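Local coordinates for protein putative transcriptional regulator (Streptomyces coelicolor, PDB 2HXI) that probably binds DNA through an N-terminal helix-turn-helix as a dimeric transcriptional regulator of the TetR family, at residues W98-R110 with F223-E235. Residues are numbered along the deposited sequence; the frame is centred on the assembly and turned at random.
Sequences WKQRLTAVALRLR and FEEILAAHLAHLE
In the all-helical C-terminal domain of this TetR-family regulator, the helix bearing Lys99, Thr103 and Ala106 packs against the one bearing Phe223, Leu227 and Leu231. The two segments run roughly antiparallel (147°) with axes 10.8 Å apart at closest approach. Helix 219-237 turns another side to the second subunit, where Ile226 packs on Leu164 of that chain, so 98-110 backs a helix of the dimer interface. At one end the first torsion of Phe223 (chi1 -177°) sets CG opposite the backbone N and carries the ring across to Arg110; CD of that extended arginine lies over the ring face, 3.7 Å from the centroid and 13° off the normal, a CH-pi contact. Its guanidinium continues to a salt bridge with Glu172. Leu107 CD2 meets the edge of the same ring at CE2. Midway, Leu227 CD2 presses on Ala106 CB at 3.4 Å, tighter than usual for two carbons. Leu231 splits its branches: CD2 goes to Leu102 CD1, whereas CD1 sits beside Thr103 OG1, a hydroxyl that donates a hydrogen bond to Lys99 O. That carbonyl also accepts from Thr103 N, the two donors arriving from opposite faces of its plane. At the other end, the chain of Lys99, bent at its third torsion, slides past Leu231, Lys99 CE lying 3.8 Å from Leu231 CB. Lys99 NZ forms a salt bridge with Glu235 OE1 at 2.7 Å, meeting it nearly along its C-O axis. A water, weakly held by NZ, links it to Ala228 O. A methionine in place of Lys99 would probably leave the Glu235 carboxylate without its positive mate and break that water link. Trp98 brings CZ2 to within 3.7 Å of Glu235 CA, which lies at the indole edge.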
ATOM      1  N   TRP B  98     -15.861  14.125 -14.160  1.00 16.70           N
ATOM      2  CA  TRP B  98     -15.752  13.291 -12.946  1.00 15.33           C
ATOM      3  C   TRP B  98     -14.413  12.571 -12.784  1.00 16.38           C
ATOM      4  O   TRP B  98     -13.937  12.417 -11.653  1.00 17.26           O
ATOM      5  CB  TRP B  98     -16.913  12.300 -12.853  1.00 14.76           C
ATOM      6  CG  TRP B  98     -16.949  11.241 -13.927  1.00 16.74           C
ATOM      7  CD1 TRP B  98     -17.573  11.299 -15.161  1.00 17.67           C
ATOM      8  CD2 TRP B  98     -16.338   9.967 -13.852  1.00 17.81           C
ATOM      9  NE1 TRP B  98     -17.348  10.120 -15.869  1.00 16.62           N
ATOM     10  CE2 TRP B  98     -16.612   9.284 -15.077  1.00 17.19           C
ATOM     11  CE3 TRP B  98     -15.605   9.299 -12.844  1.00 18.20           C
ATOM     12  CZ2 TRP B  98     -16.170   7.961 -15.308  1.00 16.84           C
ATOM     13  CZ3 TRP B  98     -15.169   8.001 -13.087  1.00 16.07           C
ATOM     14  CH2 TRP B  98     -15.439   7.356 -14.314  1.00 16.99           C
ATOM     15  N   LYS B  99     -13.806  12.132 -13.898  1.00 14.96           N
ATOM     16  CA  LYS B  99     -12.526  11.439 -13.856  1.00 16.69           C
ATOM     17  C   LYS B  99     -11.414  12.440 -13.521  1.00 14.99           C
ATOM     18  O   LYS B  99     -10.501  12.122 -12.736  1.00 16.50           O
ATOM     19  CB  LYS B  99     -12.314  10.707 -15.193  1.00 16.41           C
ATOM     20  CG  LYS B  99     -12.996   9.379 -15.241  1.00 20.44           C
ATOM     21  CD  LYS B  99     -12.674   8.549 -16.528  1.00 22.76           C
ATOM     22  CE  LYS B  99     -11.251   8.156 -16.708  1.00 22.04           C
ATOM     23  NZ  LYS B  99     -11.178   7.612 -18.175  1.00 20.59           N
ATOM     24  N   GLN B 100     -11.502  13.670 -14.056  1.00 15.49           N
ATOM     25  CA  GLN B 100     -10.512  14.703 -13.755  1.00 15.87           C
ATOM     26  C   GLN B 100     -10.564  15.072 -12.244  1.00 16.33           C
ATOM     27  O   GLN B 100      -9.503  15.226 -11.575  1.00 16.73           O
ATOM     28  CB  GLN B 100     -10.810  15.926 -14.565  1.00 17.84           C
ATOM     29  CG  GLN B 100     -10.440  15.651 -16.016  1.00 19.36           C
ATOM     30  CD  GLN B 100     -10.658  16.859 -16.880  1.00 23.15           C
ATOM     31  OE1 GLN B 100     -11.787  17.391 -16.974  1.00 20.83           O
ATOM     32  NE2 GLN B 100      -9.561  17.340 -17.499  1.00 23.96           N
ATOM     33  N   ARG B 101     -11.785  15.090 -11.706  1.00 14.62           N
ATOM     34  CA  ARG B 101     -12.022  15.447 -10.286  1.00 14.83           C
ATOM     35  C   ARG B 101     -11.448  14.360  -9.382  1.00 13.68           C
ATOM     36  O   ARG B 101     -10.686  14.662  -8.419  1.00 14.31           O
ATOM     37  CB  ARG B 101     -13.548  15.597 -10.052  1.00 14.73           C
ATOM     38  CG  ARG B 101     -14.099  16.891 -10.680  1.00 13.91           C
ATOM     39  CD  ARG B 101     -15.641  16.886 -10.694  1.00 17.56           C
ATOM     40  NE  ARG B 101     -16.195  16.932  -9.349  1.00 18.96           N
ATOM     41  CZ  ARG B 101     -17.504  16.851  -9.096  1.00 21.13           C
ATOM     42  NH1 ARG B 101     -18.353  16.685 -10.113  1.00 21.42           N
ATOM     43  NH2 ARG B 101     -17.949  16.951  -7.829  1.00 22.25           N
ATOM     44  N   LEU B 102     -11.697  13.102  -9.705  1.00 14.85           N
ATOM     45  CA  LEU B 102     -11.184  12.013  -8.852  1.00 13.63           C
ATOM     46  C   LEU B 102      -9.660  11.988  -8.918  1.00 15.19           C
ATOM     47  O   LEU B 102      -9.016  11.774  -7.913  1.00 17.22           O
ATOM     48  CB  LEU B 102     -11.772  10.647  -9.313  1.00 14.25           C
ATOM     49  CG  LEU B 102     -13.284  10.442  -9.052  1.00 13.55           C
ATOM     50  CD1 LEU B 102     -13.704   9.066  -9.640  1.00 11.08           C
ATOM     51  CD2 LEU B 102     -13.542  10.583  -7.497  1.00 16.41           C
ATOM     52  N   THR B 103      -9.117  12.301 -10.099  1.00 14.94           N
ATOM     53  CA  THR B 103      -7.640  12.295 -10.301  1.00 15.36           C
ATOM     54  C   THR B 103      -7.038  13.435  -9.504  1.00 15.81           C
ATOM     55  O   THR B 103      -6.041  13.246  -8.805  1.00 15.78           O
ATOM     56  CB  THR B 103      -7.296  12.381 -11.823  1.00 16.75           C
ATOM     57  OG1 THR B 103      -7.881  11.245 -12.496  1.00 16.52           O
ATOM     58  CG2 THR B 103      -5.778  12.340 -11.988  1.00 16.20           C
ATOM     59  N   ALA B 104      -7.685  14.595  -9.570  1.00 16.14           N
ATOM     60  CA  ALA B 104      -7.221  15.769  -8.818  1.00 16.67           C
ATOM     61  C   ALA B 104      -7.192  15.533  -7.313  1.00 17.83           C
ATOM     62  O   ALA B 104      -6.233  15.915  -6.627  1.00 18.40           O
ATOM     63  CB  ALA B 104      -8.029  17.044  -9.236  1.00 17.04           C
ATOM     64  N   VAL B 105      -8.257  14.965  -6.776  1.00 16.73           N
ATOM     65  CA  VAL B 105      -8.237  14.613  -5.380  1.00 16.23           C
ATOM     66  C   VAL B 105      -7.094  13.604  -5.042  1.00 16.86           C
ATOM     67  O   VAL B 105      -6.358  13.798  -4.095  1.00 15.93           O
ATOM     68  CB  VAL B 105      -9.607  14.051  -4.955  1.00 18.16           C
ATOM     69  CG1 VAL B 105      -9.558  13.438  -3.500  1.00 19.33           C
ATOM     70  CG2 VAL B 105     -10.672  15.139  -5.069  1.00 17.44           C
ATOM     71  N   ALA B 106      -7.010  12.481  -5.769  1.00 16.28           N
ATOM     72  CA  ALA B 106      -5.961  11.489  -5.547  1.00 16.60           C
ATOM     73  C   ALA B 106      -4.541  12.175  -5.571  1.00 16.70           C
ATOM     74  O   ALA B 106      -3.680  11.899  -4.679  1.00 17.18           O
ATOM     75  CB  ALA B 106      -6.051  10.436  -6.632  1.00 17.67           C
ATOM     76  N   LEU B 107      -4.307  13.089  -6.527  1.00 16.91           N
ATOM     77  CA  LEU B 107      -2.990  13.752  -6.571  1.00 17.20           C
ATOM     78  C   LEU B 107      -2.776  14.642  -5.358  1.00 17.67           C
ATOM     79  O   LEU B 107      -1.616  14.746  -4.865  1.00 19.17           O
ATOM     80  CB  LEU B 107      -2.791  14.579  -7.852  1.00 17.34           C
ATOM     81  CG  LEU B 107      -2.813  13.652  -9.091  1.00 18.28           C
ATOM     82  CD1 LEU B 107      -2.679  14.527 -10.363  1.00 22.95           C
ATOM     83  CD2 LEU B 107      -1.764  12.571  -9.047  1.00 24.75           C
ATOM     84  N   ARG B 108      -3.847  15.339  -4.922  1.00 15.80           N
ATOM     85  CA  ARG B 108      -3.719  16.258  -3.792  1.00 17.53           C
ATOM     86  C   ARG B 108      -3.399  15.429  -2.568  1.00 17.02           C
ATOM     87  O   ARG B 108      -2.586  15.823  -1.764  1.00 17.70           O
ATOM     88  CB  ARG B 108      -4.959  17.112  -3.552  1.00 17.35           C
ATOM     89  CG  ARG B 108      -4.992  18.346  -4.474  1.00 21.59           C
ATOM     90  CD  ARG B 108      -6.365  18.989  -4.386  1.00 25.63           C
ATOM     91  NE  ARG B 108      -6.406  20.404  -4.842  1.00 27.34           N
ATOM     92  CZ  ARG B 108      -6.370  21.465  -4.048  1.00 31.84           C
ATOM     93  NH1 ARG B 108      -6.446  22.680  -4.593  1.00 35.51           N
ATOM     94  NH2 ARG B 108      -6.258  21.338  -2.719  1.00 29.21           N
ATOM     95  N   LEU B 109      -4.049  14.274  -2.424  1.00 14.79           N
ATOM     96  CA  LEU B 109      -3.793  13.451  -1.269  1.00 16.41           C
ATOM     97  C   LEU B 109      -2.366  12.935  -1.304  1.00 15.57           C
ATOM     98  O   LEU B 109      -1.706  12.891  -0.250  1.00 17.50           O
ATOM     99  CB  LEU B 109      -4.756  12.241  -1.238  1.00 13.37           C
ATOM    100  CG  LEU B 109      -6.244  12.546  -0.956  1.00 17.72           C
ATOM    101  CD1 LEU B 109      -7.076  11.270  -1.225  1.00 16.32           C
ATOM    102  CD2 LEU B 109      -6.432  13.021   0.533  1.00 17.80           C
ATOM    103  N   ARG B 110      -1.887  12.495  -2.488  1.00 15.75           N
ATOM    104  CA  ARG B 110      -0.550  11.965  -2.574  1.00 16.46           C
ATOM    105  C   ARG B 110       0.456  13.093  -2.199  1.00 18.85           C
ATOM    106  O   ARG B 110       1.464  12.855  -1.493  1.00 19.58           O
ATOM    107  CB  ARG B 110      -0.290  11.435  -3.980  1.00 16.91           C
ATOM    108  CG  ARG B 110       1.107  10.848  -4.077  1.00 18.99           C
ATOM    109  CD  ARG B 110       1.406  10.259  -5.442  1.00 20.71           C
ATOM    110  NE  ARG B 110       2.816   9.914  -5.512  1.00 22.07           N
ATOM    111  CZ  ARG B 110       3.738  10.694  -6.038  1.00 26.02           C
ATOM    112  NH1 ARG B 110       3.379  11.865  -6.559  1.00 27.39           N
ATOM    113  NH2 ARG B 110       5.006  10.285  -6.022  1.00 26.49           N
ATOM    114  N   PHE B 223       1.898   5.597  -9.776  1.00 14.46           N
ATOM    115  CA  PHE B 223       0.630   6.074  -9.136  1.00 15.06           C
ATOM    116  C   PHE B 223      -0.401   6.543 -10.179  1.00 15.95           C
ATOM    117  O   PHE B 223      -1.552   6.104 -10.211  1.00 14.93           O
ATOM    118  CB  PHE B 223       0.923   7.263  -8.218  1.00 14.98           C
ATOM    119  CG  PHE B 223      -0.328   7.766  -7.460  1.00 13.52           C
ATOM    120  CD1 PHE B 223      -0.675   7.149  -6.263  1.00 16.12           C
ATOM    121  CD2 PHE B 223      -1.020   8.882  -7.907  1.00 17.09           C
ATOM    122  CE1 PHE B 223      -1.772   7.605  -5.523  1.00 17.91           C
ATOM    123  CE2 PHE B 223      -2.070   9.356  -7.174  1.00 19.82           C
ATOM    124  CZ  PHE B 223      -2.444   8.700  -5.986  1.00 15.62           C
ATOM    125  N   GLU B 224       0.006   7.472 -11.032  1.00 16.21           N
ATOM    126  CA  GLU B 224      -0.891   8.015 -12.009  1.00 16.73           C
ATOM    127  C   GLU B 224      -1.447   6.984 -13.002  1.00 15.89           C
ATOM    128  O   GLU B 224      -2.640   7.002 -13.348  1.00 15.10           O
ATOM    129  CB  GLU B 224      -0.170   9.150 -12.719  1.00 19.04           C
ATOM    130  CG  GLU B 224      -0.026  10.346 -11.751  1.00 22.59           C
ATOM    131  CD  GLU B 224       0.660  11.533 -12.373  1.00 32.97           C
ATOM    132  OE1 GLU B 224       0.303  11.879 -13.521  1.00 36.26           O
ATOM    133  OE2 GLU B 224       1.524  12.138 -11.679  1.00 36.34           O
ATOM    134  N   GLU B 225      -0.604   6.060 -13.443  1.00 15.96           N
ATOM    135  CA  GLU B 225      -1.008   5.055 -14.438  1.00 16.76           C
ATOM    136  C   GLU B 225      -1.931   3.985 -13.855  1.00 15.92           C
ATOM    137  O   GLU B 225      -2.892   3.517 -14.503  1.00 17.13           O
ATOM    138  CB  GLU B 225       0.230   4.418 -15.097  1.00 15.82           C
ATOM    139  CG  GLU B 225       0.968   5.400 -16.015  1.00 20.97           C
ATOM    140  CD  GLU B 225       2.341   4.876 -16.451  1.00 21.62           C
ATOM    141  OE1 GLU B 225       2.488   3.659 -16.583  1.00 25.37           O
ATOM    142  OE2 GLU B 225       3.251   5.745 -16.659  1.00 33.72           O
ATOM    143  N   ILE B 226      -1.669   3.648 -12.626  1.00 14.95           N
ATOM    144  CA  ILE B 226      -2.496   2.650 -11.933  1.00 14.98           C
ATOM    145  C   ILE B 226      -3.845   3.299 -11.625  1.00 14.81           C
ATOM    146  O   ILE B 226      -4.927   2.675 -11.763  1.00 13.82           O
ATOM    147  CB  ILE B 226      -1.770   2.154 -10.651  1.00 16.03           C
ATOM    148  CG1 ILE B 226      -0.533   1.264 -10.967  1.00 14.81           C
ATOM    149  CG2 ILE B 226      -2.746   1.418  -9.718  1.00 14.28           C
ATOM    150  CD1 ILE B 226       0.411   1.140  -9.794  1.00 15.50           C
ATOM    151  N   LEU B 227      -3.806   4.549 -11.176  1.00 14.81           N
ATOM    152  CA  LEU B 227      -5.068   5.290 -10.939  1.00 14.60           C
ATOM    153  C   LEU B 227      -5.885   5.434 -12.213  1.00 14.65           C
ATOM    154  O   LEU B 227      -7.098   5.158 -12.222  1.00 14.88           O
ATOM    155  CB  LEU B 227      -4.730   6.675 -10.352  1.00 14.53           C
ATOM    156  CG  LEU B 227      -5.964   7.531 -10.036  1.00 18.26           C
ATOM    157  CD1 LEU B 227      -6.871   6.873  -8.975  1.00 17.11           C
ATOM    158  CD2 LEU B 227      -5.468   8.918  -9.613  1.00 17.58           C
ATOM    159  N   ALA B 228      -5.224   5.793 -13.326  1.00 14.56           N
ATOM    160  CA  ALA B 228      -5.969   6.022 -14.593  1.00 16.20           C
ATOM    161  C   ALA B 228      -6.600   4.704 -15.042  1.00 14.74           C
ATOM    162  O   ALA B 228      -7.754   4.693 -15.516  1.00 16.02           O
ATOM    163  CB  ALA B 228      -4.990   6.485 -15.637  1.00 15.78           C
ATOM    164  N   ALA B 229      -5.883   3.596 -14.832  1.00 14.78           N
ATOM    165  CA  ALA B 229      -6.401   2.266 -15.207  1.00 14.71           C
ATOM    166  C   ALA B 229      -7.699   2.036 -14.405  1.00 15.25           C
ATOM    167  O   ALA B 229      -8.727   1.505 -14.889  1.00 16.48           O
ATOM    168  CB  ALA B 229      -5.402   1.187 -14.831  1.00 15.68           C
ATOM    169  N   HIS B 230      -7.638   2.372 -13.128  1.00 14.14           N
ATOM    170  CA  HIS B 230      -8.794   2.105 -12.269  1.00 14.56           C
ATOM    171  C   HIS B 230     -10.010   2.969 -12.692  1.00 14.80           C
ATOM    172  O   HIS B 230     -11.141   2.494 -12.768  1.00 14.72           O
ATOM    173  CB  HIS B 230      -8.458   2.369 -10.812  1.00 13.82           C
ATOM    174  CG  HIS B 230      -9.514   1.848  -9.874  1.00 17.33           C
ATOM    175  ND1 HIS B 230      -9.606   0.513  -9.552  1.00 17.28           N
ATOM    176  CD2 HIS B 230     -10.572   2.462  -9.256  1.00 17.08           C
ATOM    177  CE1 HIS B 230     -10.625   0.337  -8.716  1.00 20.23           C
ATOM    178  NE2 HIS B 230     -11.260   1.490  -8.570  1.00 16.60           N
ATOM    179  N   LEU B 231      -9.772   4.240 -12.974  1.00 14.71           N
ATOM    180  CA  LEU B 231     -10.855   5.146 -13.382  1.00 14.28           C
ATOM    181  C   LEU B 231     -11.416   4.724 -14.766  1.00 16.41           C
ATOM    182  O   LEU B 231     -12.581   4.897 -15.015  1.00 15.76           O
ATOM    183  CB  LEU B 231     -10.432   6.635 -13.328  1.00 16.37           C
ATOM    184  CG  LEU B 231      -9.857   7.133 -11.965  1.00 13.09           C
ATOM    185  CD1 LEU B 231      -9.652   8.652 -12.078  1.00 17.41           C
ATOM    186  CD2 LEU B 231     -10.844   6.794 -10.858  1.00 17.29           C
ATOM    187  N   ALA B 232     -10.582   4.106 -15.621  1.00 15.99           N
ATOM    188  CA  ALA B 232     -11.069   3.604 -16.924  1.00 15.58           C
ATOM    189  C   ALA B 232     -12.021   2.454 -16.647  1.00 17.01           C
ATOM    190  O   ALA B 232     -13.022   2.318 -17.367  1.00 17.67           O
ATOM    191  CB  ALA B 232      -9.877   3.101 -17.783  1.00 16.91           C
ATOM    192  N   HIS B 233     -11.725   1.648 -15.637  1.00 16.11           N
ATOM    193  CA  HIS B 233     -12.632   0.534 -15.231  1.00 17.68           C
ATOM    194  C   HIS B 233     -13.995   1.092 -14.758  1.00 18.41           C
ATOM    195  O   HIS B 233     -15.093   0.589 -15.133  1.00 19.08           O
ATOM    196  CB  HIS B 233     -11.950  -0.373 -14.157  1.00 19.61           C
ATOM    197  CG  HIS B 233     -12.859  -0.866 -13.039  1.00 19.13           C
ATOM    198  ND1 HIS B 233     -13.585  -2.040 -13.111  1.00 25.43           N
ATOM    199  CD2 HIS B 233     -13.043  -0.377 -11.786  1.00 24.29           C
ATOM    200  CE1 HIS B 233     -14.212  -2.225 -11.961  1.00 28.19           C
ATOM    201  NE2 HIS B 233     -13.930  -1.212 -11.153  1.00 26.85           N
ATOM    202  N   LEU B 234     -13.935   2.165 -13.960  1.00 17.89           N
ATOM    203  CA  LEU B 234     -15.196   2.767 -13.486  1.00 17.31           C
ATOM    204  C   LEU B 234     -15.928   3.314 -14.702  1.00 17.30           C
ATOM    205  O   LEU B 234     -17.136   3.210 -14.750  1.00 17.91           O
ATOM    206  CB  LEU B 234     -15.000   3.889 -12.461  1.00 18.00           C
ATOM    207  CG  LEU B 234     -14.376   3.337 -11.173  1.00 18.83           C
ATOM    208  CD1 LEU B 234     -13.980   4.539 -10.297  1.00 19.88           C
ATOM    209  CD2 LEU B 234     -15.346   2.424 -10.483  1.00 20.16           C
ATOM    210  N   GLU B 235     -15.194   3.885 -15.675  1.00 16.52           N
ATOM    211  CA  GLU B 235     -15.877   4.540 -16.778  1.00 17.42           C
ATOM    212  C   GLU B 235     -16.561   3.445 -17.600  1.00 18.50           C
ATOM    213  O   GLU B 235     -17.690   3.610 -18.083  1.00 20.52           O
ATOM    214  CB  GLU B 235     -14.894   5.330 -17.643  1.00 18.16           C
ATOM    215  CG  GLU B 235     -15.617   5.986 -18.835  1.00 19.05           C
ATOM    216  CD  GLU B 235     -14.829   7.054 -19.537  1.00 27.43           C
ATOM    217  OE1 GLU B 235     -13.647   7.282 -19.263  1.00 30.40           O
ATOM    218  OE2 GLU B 235     -15.398   7.656 -20.442  1.00 30.10           O
TER
HETATM  219  O   HOH W   1      -8.561   6.763 -17.084  1.00 19.71           O